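Local atomic coordinates of beta-1,4-mannanase (PDB entry 4OOU), a protein that hydrolyses the beta-1,4-linked backbones of mannans, cutting longer manno-oligosaccharides mainly into mannobiose and mannotriose, while hardly touching those two products themselves. Residues T79-V84 and A175-N180; D115-A120 and P171-W176; S194-S199 and T264-K269; E245-D250 and N256-S261. All coordinates share one frame; numbering follows the deposited sequence.

Interaction 1: T79-V84 and A175-N180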
# COMPACT_ATOMS: atom_id res chain seq x y z
N THR A 79 -8.48 3.85 8.43
CA THR A 79 -7.24 3.43 7.83
C THR A 79 -6.45 4.63 7.34
O THR A 79 -7.01 5.57 6.81
CB THR A 79 -7.52 2.47 6.65
OG1 THR A 79 -8.03 1.23 7.15
CG2 THR A 79 -6.25 2.17 5.84
N ALA A 80 -5.14 4.57 7.53
CA ALA A 80 -4.21 5.51 6.93
C ALA A 80 -3.05 4.77 6.26
O ALA A 80 -2.45 3.89 6.87
CB ALA A 80 -3.67 6.46 7.98
N ARG A 81 -2.77 5.11 5.00
CA ARG A 81 -1.61 4.57 4.28
C ARG A 81 -0.49 5.63 4.39
O ARG A 81 -0.70 6.84 4.10
CB ARG A 81 -1.99 4.32 2.84
CG ARG A 81 -0.98 3.61 1.95
CD ARG A 81 -1.56 3.52 0.55
NE ARG A 81 -0.69 2.88 -0.41
CZ ARG A 81 -0.15 3.45 -1.48
NH1 ARG A 81 -0.36 4.74 -1.77
NH2 ARG A 81 0.59 2.71 -2.30
N VAL A 82 0.68 5.18 4.83
CA VAL A 82 1.75 6.09 5.15
C VAL A 82 3.09 5.49 4.77
O VAL A 82 3.32 4.32 4.99
CB VAL A 82 1.70 6.49 6.63
CG1 VAL A 82 1.61 5.28 7.51
CG2 VAL A 82 2.91 7.36 7.01
N TRP A 83 3.94 6.33 4.19
CA TRP A 83 5.15 5.91 3.49
C TRP A 83 6.36 5.94 4.43
O TRP A 83 6.47 6.83 5.27
CB TRP A 83 5.36 6.83 2.29
CG TRP A 83 4.39 6.64 1.14
CD1 TRP A 83 3.11 6.17 1.18
CD2 TRP A 83 4.64 6.96 -0.23
NE1 TRP A 83 2.57 6.14 -0.07
CE2 TRP A 83 3.49 6.63 -0.95
CE3 TRP A 83 5.74 7.48 -0.91
CZ2 TRP A 83 3.40 6.79 -2.31
CZ3 TRP A 83 5.65 7.63 -2.26
CH2 TRP A 83 4.50 7.30 -2.95
N VAL A 84 7.27 4.97 4.27
CA VAL A 84 8.43 4.80 5.17
C VAL A 84 9.82 5.03 4.53
O VAL A 84 10.39 6.12 4.66
CB VAL A 84 8.39 3.45 5.94
CG1 VAL A 84 9.40 3.48 7.09
CG2 VAL A 84 6.99 3.19 6.47
N ALA A 175 -1.26 -3.78 7.42
CA ALA A 175 -0.52 -4.40 6.29
C ALA A 175 0.78 -3.68 5.94
O ALA A 175 0.96 -2.48 6.20
CB ALA A 175 -1.41 -4.44 5.08
N TRP A 176 1.67 -4.43 5.31
CA TRP A 176 2.90 -3.86 4.75
C TRP A 176 2.75 -3.80 3.25
O TRP A 176 2.26 -4.74 2.63
CB TRP A 176 4.11 -4.74 5.08
CG TRP A 176 4.24 -5.07 6.52
CD1 TRP A 176 3.46 -5.95 7.25
CD2 TRP A 176 5.18 -4.53 7.43
NE1 TRP A 176 3.87 -5.97 8.56
CE2 TRP A 176 4.92 -5.10 8.70
CE3 TRP A 176 6.20 -3.59 7.30
CZ2 TRP A 176 5.68 -4.80 9.82
CZ3 TRP A 176 6.95 -3.28 8.41
CH2 TRP A 176 6.69 -3.90 9.66
N GLU A 177 3.19 -2.70 2.65
CA GLU A 177 3.23 -2.60 1.20
C GLU A 177 4.66 -2.49 0.73
O GLU A 177 5.41 -1.56 1.06
CB GLU A 177 2.42 -1.42 0.72
CG GLU A 177 2.43 -1.26 -0.76
CD GLU A 177 1.45 -0.21 -1.26
OE1 GLU A 177 0.51 0.17 -0.51
OE2 GLU A 177 1.67 0.23 -2.42
N VAL A 178 5.04 -3.44 -0.09
CA VAL A 178 6.43 -3.55 -0.47
C VAL A 178 6.85 -2.38 -1.29
O VAL A 178 7.87 -1.76 -1.02
CB VAL A 178 6.71 -4.80 -1.31
CG1 VAL A 178 8.20 -4.93 -1.55
CG2 VAL A 178 6.19 -6.03 -0.61
N LEU A 179 6.07 -2.09 -2.31
CA LEU A 179 6.51 -1.12 -3.31
C LEU A 179 5.28 -0.44 -3.89
O LEU A 179 4.27 -1.08 -4.13
CB LEU A 179 7.30 -1.85 -4.38
CG LEU A 179 7.93 -1.00 -5.48
CD1 LEU A 179 9.00 -0.05 -4.94
CD2 LEU A 179 8.51 -1.92 -6.55
N ASN A 180 5.36 0.88 -4.04
CA ASN A 180 4.23 1.68 -4.52
C ASN A 180 4.44 1.97 -6.01
O ASN A 180 5.54 2.39 -6.41
CB ASN A 180 4.15 3.00 -3.74
CG ASN A 180 3.23 4.03 -4.42
OD1 ASN A 180 2.00 3.97 -4.25
ND2 ASN A 180 3.80 4.95 -5.19

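Interaction 2: D115-A120 and P171-W176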
# COMPACT_ATOMS: atom_id res chain seq x y z
N ASP A 115 5.75 4.13 18.12
CA ASP A 115 4.95 5.22 18.68
C ASP A 115 3.69 5.49 17.88
O ASP A 115 2.59 5.63 18.43
CB ASP A 115 5.76 6.53 18.76
CG ASP A 115 5.06 7.59 19.61
OD1 ASP A 115 5.16 7.56 20.85
OD2 ASP A 115 4.42 8.48 19.04
N LEU A 116 3.85 5.59 16.57
CA LEU A 116 2.76 6.04 15.71
C LEU A 116 1.71 4.98 15.71
O LEU A 116 0.52 5.30 15.73
CB LEU A 116 3.22 6.34 14.28
CG LEU A 116 2.17 7.05 13.39
CD1 LEU A 116 1.63 8.39 13.92
CD2 LEU A 116 2.71 7.28 12.00
N LEU A 117 2.15 3.71 15.70
CA LEU A 117 1.22 2.60 15.69
C LEU A 117 0.39 2.52 16.99
O LEU A 117 -0.83 2.24 16.95
CB LEU A 117 1.95 1.29 15.40
CG LEU A 117 2.38 1.17 13.94
CD1 LEU A 117 3.46 0.12 13.68
CD2 LEU A 117 1.17 0.82 13.09
N ASP A 118 1.04 2.78 18.12
CA ASP A 118 0.37 2.80 19.43
C ASP A 118 -0.69 3.91 19.46
O ASP A 118 -1.73 3.77 20.11
CB ASP A 118 1.40 3.03 20.58
CG ASP A 118 2.36 1.85 20.80
OD1 ASP A 118 2.25 0.82 20.13
OD2 ASP A 118 3.24 1.95 21.67
N TYR A 119 -0.41 5.03 18.78
CA TYR A 119 -1.28 6.19 18.87
C TYR A 119 -2.49 5.90 18.03
O TYR A 119 -3.63 6.18 18.43
CB TYR A 119 -0.60 7.48 18.38
CG TYR A 119 -1.49 8.66 18.58
CD1 TYR A 119 -1.50 9.35 19.77
CD2 TYR A 119 -2.37 9.07 17.59
CE1 TYR A 119 -2.33 10.44 19.97
CE2 TYR A 119 -3.22 10.14 17.77
CZ TYR A 119 -3.20 10.83 18.96
OH TYR A 119 -4.04 11.91 19.16
N ALA A 120 -2.22 5.31 16.88
CA ALA A 120 -3.24 5.01 15.89
C ALA A 120 -4.26 4.03 16.45
O ALA A 120 -5.47 4.18 16.24
CB ALA A 120 -2.56 4.39 14.66
N PRO A 171 -1.71 -4.47 16.73
CA PRO A 171 -2.91 -4.77 15.94
C PRO A 171 -3.28 -3.65 14.97
O PRO A 171 -3.93 -3.89 13.95
CB PRO A 171 -3.99 -4.94 17.01
CG PRO A 171 -3.24 -5.32 18.24
CD PRO A 171 -2.01 -4.48 18.17
N SER A 172 -2.85 -2.44 15.34
CA SER A 172 -2.95 -1.26 14.53
C SER A 172 -2.27 -1.37 13.15
O SER A 172 -2.60 -0.60 12.23
CB SER A 172 -2.35 -0.10 15.29
OG SER A 172 -3.21 1.00 15.13
N LEU A 173 -1.31 -2.29 13.01
CA LEU A 173 -0.60 -2.48 11.76
C LEU A 173 -1.37 -3.43 10.89
O LEU A 173 -1.27 -4.65 11.03
CB LEU A 173 0.81 -3.02 11.99
CG LEU A 173 1.78 -3.20 10.80
CD1 LEU A 173 1.77 -2.01 9.87
CD2 LEU A 173 3.18 -3.40 11.31
N ALA A 174 -2.17 -2.87 9.99
CA ALA A 174 -3.00 -3.66 9.13
C ALA A 174 -2.19 -4.44 8.10
O ALA A 174 -2.41 -5.61 7.91
CB ALA A 174 -4.02 -2.76 8.45
N ALA A 175 -1.26 -3.78 7.42
CA ALA A 175 -0.52 -4.40 6.29
C ALA A 175 0.78 -3.68 5.94
O ALA A 175 0.96 -2.48 6.20
CB ALA A 175 -1.41 -4.44 5.08
N TRP A 176 1.67 -4.43 5.31
CA TRP A 176 2.90 -3.86 4.75
C TRP A 176 2.75 -3.80 3.25
O TRP A 176 2.26 -4.74 2.63
CB TRP A 176 4.11 -4.74 5.08
CG TRP A 176 4.24 -5.07 6.52
CD1 TRP A 176 3.46 -5.95 7.25
CD2 TRP A 176 5.18 -4.53 7.43
NE1 TRP A 176 3.87 -5.97 8.56
CE2 TRP A 176 4.92 -5.10 8.70
CE3 TRP A 176 6.20 -3.59 7.30
CZ2 TRP A 176 5.68 -4.80 9.82
CZ3 TRP A 176 6.95 -3.28 8.41
CH2 TRP A 176 6.69 -3.90 9.66

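Interaction 3: S194-S199 and T264-K269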
# COMPACT_ATOMS: atom_id res chain seq x y z
N SER A 194 4.38 -14.62 -19.60
CA SER A 194 3.51 -13.44 -19.67
C SER A 194 3.35 -12.68 -18.34
O SER A 194 2.89 -11.53 -18.35
CB SER A 194 2.15 -13.81 -20.24
OG SER A 194 1.41 -14.53 -19.29
N CYS A 195 3.72 -13.31 -17.22
CA CYS A 195 4.14 -12.58 -16.02
C CYS A 195 5.19 -11.48 -16.24
O CYS A 195 5.23 -10.54 -15.43
CB CYS A 195 4.75 -13.50 -14.96
SG CYS A 195 3.65 -14.75 -14.31
N TYR A 196 6.07 -11.63 -17.24
CA TYR A 196 7.12 -10.64 -17.51
C TYR A 196 6.85 -9.77 -18.77
O TYR A 196 7.43 -8.70 -18.90
CB TYR A 196 8.52 -11.31 -17.57
CG TYR A 196 8.84 -12.27 -16.41
CD1 TYR A 196 8.37 -12.02 -15.11
CD2 TYR A 196 9.59 -13.44 -16.62
CE1 TYR A 196 8.64 -12.91 -14.06
CE2 TYR A 196 9.87 -14.33 -15.58
CZ TYR A 196 9.40 -14.06 -14.30
OH TYR A 196 9.65 -14.90 -13.23
N ASP A 197 5.97 -10.20 -19.67
CA ASP A 197 5.75 -9.42 -20.90
C ASP A 197 4.97 -8.15 -20.58
O ASP A 197 3.88 -8.24 -20.04
CB ASP A 197 4.98 -10.23 -21.95
CG ASP A 197 4.82 -9.49 -23.28
OD1 ASP A 197 4.01 -8.54 -23.36
OD2 ASP A 197 5.51 -9.87 -24.24
N THR A 198 5.52 -6.99 -20.93
CA THR A 198 4.90 -5.71 -20.59
C THR A 198 4.89 -4.77 -21.81
O THR A 198 4.96 -3.53 -21.71
CB THR A 198 5.62 -5.04 -19.38
OG1 THR A 198 7.01 -4.79 -19.64
CG2 THR A 198 5.54 -5.93 -18.12
N SER A 199 4.77 -5.39 -22.97
CA SER A 199 4.95 -4.70 -24.22
C SER A 199 3.82 -3.75 -24.51
O SER A 199 3.96 -2.86 -25.35
CB SER A 199 5.13 -5.69 -25.39
OG SER A 199 4.22 -6.76 -25.32
N THR A 264 5.93 -15.98 -7.15
CA THR A 264 6.56 -17.20 -6.67
C THR A 264 7.55 -17.75 -7.75
O THR A 264 8.70 -18.09 -7.44
CB THR A 264 5.44 -18.17 -6.19
OG1 THR A 264 5.57 -18.35 -4.77
CG2 THR A 264 5.35 -19.49 -6.97
N GLY A 265 7.12 -17.74 -9.01
CA GLY A 265 8.00 -18.03 -10.14
C GLY A 265 9.06 -16.99 -10.48
O GLY A 265 9.86 -17.23 -11.36
N ALA A 266 9.10 -15.85 -9.82
CA ALA A 266 10.15 -14.86 -10.11
C ALA A 266 11.37 -15.02 -9.18
O ALA A 266 12.51 -14.77 -9.57
CB ALA A 266 9.60 -13.45 -9.98
N GLY A 267 11.10 -15.37 -7.94
CA GLY A 267 12.13 -15.35 -6.92
C GLY A 267 12.20 -16.62 -6.11
O GLY A 267 13.09 -16.78 -5.29
N GLY A 268 11.22 -17.49 -6.34
CA GLY A 268 11.33 -18.86 -5.92
C GLY A 268 11.04 -19.00 -4.47
O GLY A 268 11.32 -20.04 -3.90
N LYS A 269 10.48 -17.96 -3.87
CA LYS A 269 10.12 -18.01 -2.46
C LYS A 269 8.61 -18.16 -2.42
O LYS A 269 7.85 -17.35 -2.98
CB LYS A 269 10.68 -16.83 -1.66
CG LYS A 269 12.21 -16.84 -1.69
CD LYS A 269 12.88 -16.47 -0.36
CE LYS A 269 14.36 -16.13 -0.54
NZ LYS A 269 15.25 -17.27 -0.18

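Interaction 4: E245-D250 and N256-S261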
# COMPACT_ATOMS: atom_id res chain seq x y z
N GLU A 245 -5.51 -0.08 -12.80
CA GLU A 245 -6.13 -1.40 -12.99
C GLU A 245 -5.35 -2.36 -13.92
O GLU A 245 -5.36 -3.58 -13.68
CB GLU A 245 -7.56 -1.20 -13.52
CG GLU A 245 -7.67 -0.65 -14.95
CD GLU A 245 -7.63 0.86 -15.10
OE1 GLU A 245 -7.55 1.62 -14.10
OE2 GLU A 245 -7.68 1.30 -16.27
N LEU A 246 -4.67 -1.78 -14.93
CA LEU A 246 -4.00 -2.47 -16.07
C LEU A 246 -3.09 -3.66 -15.76
O LEU A 246 -2.75 -4.47 -16.66
CB LEU A 246 -3.14 -1.48 -16.84
CG LEU A 246 -3.71 -0.59 -17.96
CD1 LEU A 246 -5.22 -0.63 -18.14
CD2 LEU A 246 -3.26 0.85 -17.77
N THR A 247 -2.69 -3.75 -14.51
CA THR A 247 -1.63 -4.63 -14.14
C THR A 247 -2.04 -5.52 -12.97
O THR A 247 -1.22 -6.28 -12.44
CB THR A 247 -0.40 -3.77 -13.89
OG1 THR A 247 0.77 -4.57 -13.96
CG2 THR A 247 -0.44 -3.12 -12.60
N GLN A 248 -3.30 -5.46 -12.56
CA GLN A 248 -3.76 -6.32 -11.47
C GLN A 248 -5.11 -6.99 -11.75
O GLN A 248 -5.83 -7.42 -10.84
CB GLN A 248 -3.75 -5.57 -10.12
CG GLN A 248 -2.37 -5.62 -9.43
CD GLN A 248 -2.38 -5.08 -8.02
OE1 GLN A 248 -3.35 -5.26 -7.28
NE2 GLN A 248 -1.30 -4.43 -7.62
N THR A 249 -5.40 -7.16 -13.04
CA THR A 249 -6.50 -8.01 -13.46
C THR A 249 -6.12 -8.80 -14.70
O THR A 249 -5.40 -8.28 -15.59
CB THR A 249 -7.74 -7.16 -13.75
OG1 THR A 249 -8.88 -8.01 -13.95
CG2 THR A 249 -7.47 -6.24 -14.96
N ASP A 250 -6.58 -10.04 -14.80
CA ASP A 250 -6.46 -10.75 -16.08
C ASP A 250 -7.63 -10.45 -17.02
O ASP A 250 -7.60 -10.80 -18.21
CB ASP A 250 -6.27 -12.25 -15.85
CG ASP A 250 -4.91 -12.54 -15.34
OD1 ASP A 250 -3.95 -12.11 -16.00
OD2 ASP A 250 -4.79 -13.14 -14.26
N ASN A 256 -2.67 -9.55 -14.83
CA ASN A 256 -2.41 -9.47 -13.40
C ASN A 256 -0.97 -9.93 -13.17
O ASN A 256 -0.70 -11.12 -13.11
CB ASN A 256 -3.39 -10.36 -12.62
CG ASN A 256 -3.20 -10.32 -11.10
OD1 ASN A 256 -2.28 -9.66 -10.56
ND2 ASN A 256 -4.07 -11.03 -10.40
N HIS A 257 -0.05 -8.97 -13.02
CA HIS A 257 1.35 -9.31 -12.87
C HIS A 257 1.77 -9.74 -11.49
O HIS A 257 2.93 -10.09 -11.33
CB HIS A 257 2.24 -8.14 -13.29
CG HIS A 257 2.40 -8.02 -14.76
ND1 HIS A 257 1.56 -7.24 -15.53
CD2 HIS A 257 3.28 -8.58 -15.61
CE1 HIS A 257 1.93 -7.32 -16.79
NE2 HIS A 257 2.97 -8.13 -16.87
N TYR A 258 0.86 -9.73 -10.52
CA TYR A 258 1.24 -9.95 -9.11
C TYR A 258 0.50 -11.11 -8.44
O TYR A 258 0.55 -11.26 -7.21
CB TYR A 258 1.08 -8.64 -8.32
CG TYR A 258 1.80 -7.44 -8.95
CD1 TYR A 258 1.20 -6.67 -9.90
CD2 TYR A 258 3.08 -7.09 -8.57
CE1 TYR A 258 1.83 -5.58 -10.45
CE2 TYR A 258 3.73 -6.01 -9.12
CZ TYR A 258 3.09 -5.25 -10.07
OH TYR A 258 3.72 -4.15 -10.66
N LYS A 259 -0.16 -11.95 -9.24
CA LYS A 259 -0.75 -13.20 -8.72
C LYS A 259 0.30 -14.13 -8.13
O LYS A 259 1.44 -14.14 -8.56
CB LYS A 259 -1.60 -13.96 -9.78
CG LYS A 259 -1.08 -14.13 -11.22
CD LYS A 259 -2.27 -14.55 -12.11
CE LYS A 259 -1.90 -14.98 -13.53
NZ LYS A 259 -1.87 -13.89 -14.55
N ASP A 260 -0.10 -14.89 -7.11
CA ASP A 260 0.80 -15.90 -6.52
C ASP A 260 1.75 -16.53 -7.56
O ASP A 260 2.96 -16.34 -7.46
CB ASP A 260 -0.00 -16.99 -5.81
CG ASP A 260 -0.72 -16.50 -4.55
OD1 ASP A 260 -1.09 -15.29 -4.42
OD2 ASP A 260 -0.94 -17.36 -3.67
N SER A 261 1.22 -17.25 -8.57
CA SER A 261 2.10 -17.95 -9.57
C SER A 261 3.29 -17.07 -10.04
O SER A 261 4.46 -17.50 -9.95
CB SER A 261 1.30 -18.54 -10.78
OG SER A 261 1.04 -17.61 -11.82

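Interaction 1: T79-V84 and A175-N180
Arg81 reaches out from strand 79-86 to meet both Glu177 and Asn180, and it shows how one guanidinium can bind several distant pieces of chain together. Its CG stands anti to the backbone N (chi1 -173°) and the chain stays extended to NE, which carries the charged end across to the other segment. Two nitrogens of Arg81 grip the carboxylate of Glu177 side-on: NE donates to OE1 at 3.0 Å, and NH2 donates to OE2 at 2.7 Å. Both oxygens are met on their syn side and lie close to the guanidinium plane, although the two flat groups are turned 32° from one another. NH2 of Arg81 also gives a nearly straight bond to OD1 of Asn180, 2.7 Å long, which lands on a lone pair in the carbonyl plane. The setting is the interior of the TIM barrel of this glycosyl hydrolase family 5 enzyme, where strands 79-86 and 173-177 are separated by strand 126-133. The remaining nitrogen, NH1, bonds Asn43 and forms a salt bridge with Glu312, the probable nucleophile. A leucine at Arg81 would probably leave Glu177 without its charge partner and let the amide of Asn180 turn. Two residues on, Trp83, part of the substrate site, brings the far end of its indole against the same amide: CH2 lies 3.3 Å from ND2 of Asn180, with ring and amide planes 50° apart. Asn180, also a substrate-binding residue, uses ND2 to hydrogen-bond a Tris molecule, probably left from crystallisation.

Interaction 2: D115-A120 and P171-W176
Leu117 and Leu173 make the apolar part of this contact, which is small and buried. One methyl does the touching: CD2 of Leu117 comes within 4.0 Å of CB of Leu173, and it lies just as near the backbone there. Leu173 has its CG anti to the backbone N (chi1 -175°), and this carries the branch over one face of the Trp176 ring, offset toward the rim. Leu167 of helix 149-167 touches Leu117, Leu173 and Trp176 alike and so extends the same apolar patch. The arrangement is the outer layer of a TIM barrel in miniature: helix 109-122, which leads into strand 126-133, packs its last turns against the entry to the neighbouring strand 173-177. The polar part centres on Ser172. Its side chain sits against the helix backbone: CB and OG of Ser172 each lie 3.2 Å from O of Leu117, and OG is 3.5 Å from CB of Ala120. This is close packing and not hydrogen bonding, for OG of Ser172 is bonded instead to the backbone oxygen of Val125, in the short link between the helix and strand 126-133.

Interaction 3: S194-S199 and T264-K269
A disulfide-linked surface loop is the setting in which Tyr196 meets Gly265 and Ala266: the bond between Cys195 and Cys262 fastens the long excursion after strand 179-180 to helix 260-267, and the tyrosine next door reaches the last turn of that same helix. The covalent link and the packing therefore act side by side, on the rim of a TIM barrel. The noncovalent part is slight. From Tyr196 it is chiefly the phenol oxygen that arrives, approaching the helix with its ring edge forward. Its CG stands anti to the carbonyl carbon (chi1 -48°), which sends the phenol to the helix. OH of Tyr196 lies 3.2 Å from CA of Ala266 and 3.6 Å from its CB, and the methyl sits near the plane of the ring, not over a face. OH of Tyr196 is also 3.0 Å from O of Gly265, but the angle is too poor for a hydrogen bond. Tyr196 and Ala266 both also touch Leu219 of helix 215-232, so the small contact rests on a third element. Each segment has its own internal fastening. On the loop side, OD1 of Asp197 takes the backbone N of Ser199 in an Asx turn and accepts the hydroxyl OG of Ser199 as well, at 2.7 Å. On the helix side, the chain turns away at Gly268, whose phi is positive (79°), while its N still bonds O of Thr264. The side chain of Thr264 adds one more tie across this turn, as OG1 donates to O of Lys269 at 3.1 Å, from above the carbonyl plane.

Interaction 4: E245-D250 and N256-S261
Asp250 and Lys259 form the charged end of a tight return of irregular chain. Its last torsion bent (chi4 -90°), Lys259 donates from NZ to OD2 of Asp250 at 3.0 Å, on the syn side, and only weakly to OD1. OD1 of Asp250 also takes the backbone N of Asn256 in a straight bond of 3.1 Å (179°), met from above the carboxylate plane, and a salt bridge from Arg255. With an alanine in place of Asp250, the amide of Asn256 would probably lose its acceptor, and Lys259 and Arg255 their shared anion. N of His257 donates to O of Thr247 at 3.0 Å, and the edge of the Tyr258 ring lies against the same oxygen. A weaker bond joins OG1 of Thr247 to ND1 of His257, whose NE2 bonds O of Asp197. OD1 of Asn256 closes an Asx turn by accepting N of Tyr258 at 3.1 Å, while its ND2 bonds OH of Tyr277 weakly. CG of Gln248 lies 3.8 Å from CD1 of Tyr258, and the Gln248 amide bonds Gln278, Ser242 and Val240; the phenol of Tyr258 goes to Glu183. In this loop after strand 238-241, side-chain oxygens thus accept two backbone N-H groups, beside one backbone bond across the contact.

Following the chain from the N terminus, the first of these contacts opens at strand 79-86, and interaction 1 closes the long loop that returns at residues 175-180. Interaction 2 opens inside that span, on helix 109-122, and closes on the same stretch, 171-176 overlapping 175-180; one contact faces the barrel interior, the other the surrounding helices. The chain then passes into the second half of the fold. Interaction 3 joins the loop at 194-199 to helix 260-267, and interaction 4 lies within its span and runs into the start of that helix. The two meet where O of Asp197 probably accepts a hydrogen bond from NE2 of His257. Interactions 2 and 3 lie on opposite sides of the chain's centre.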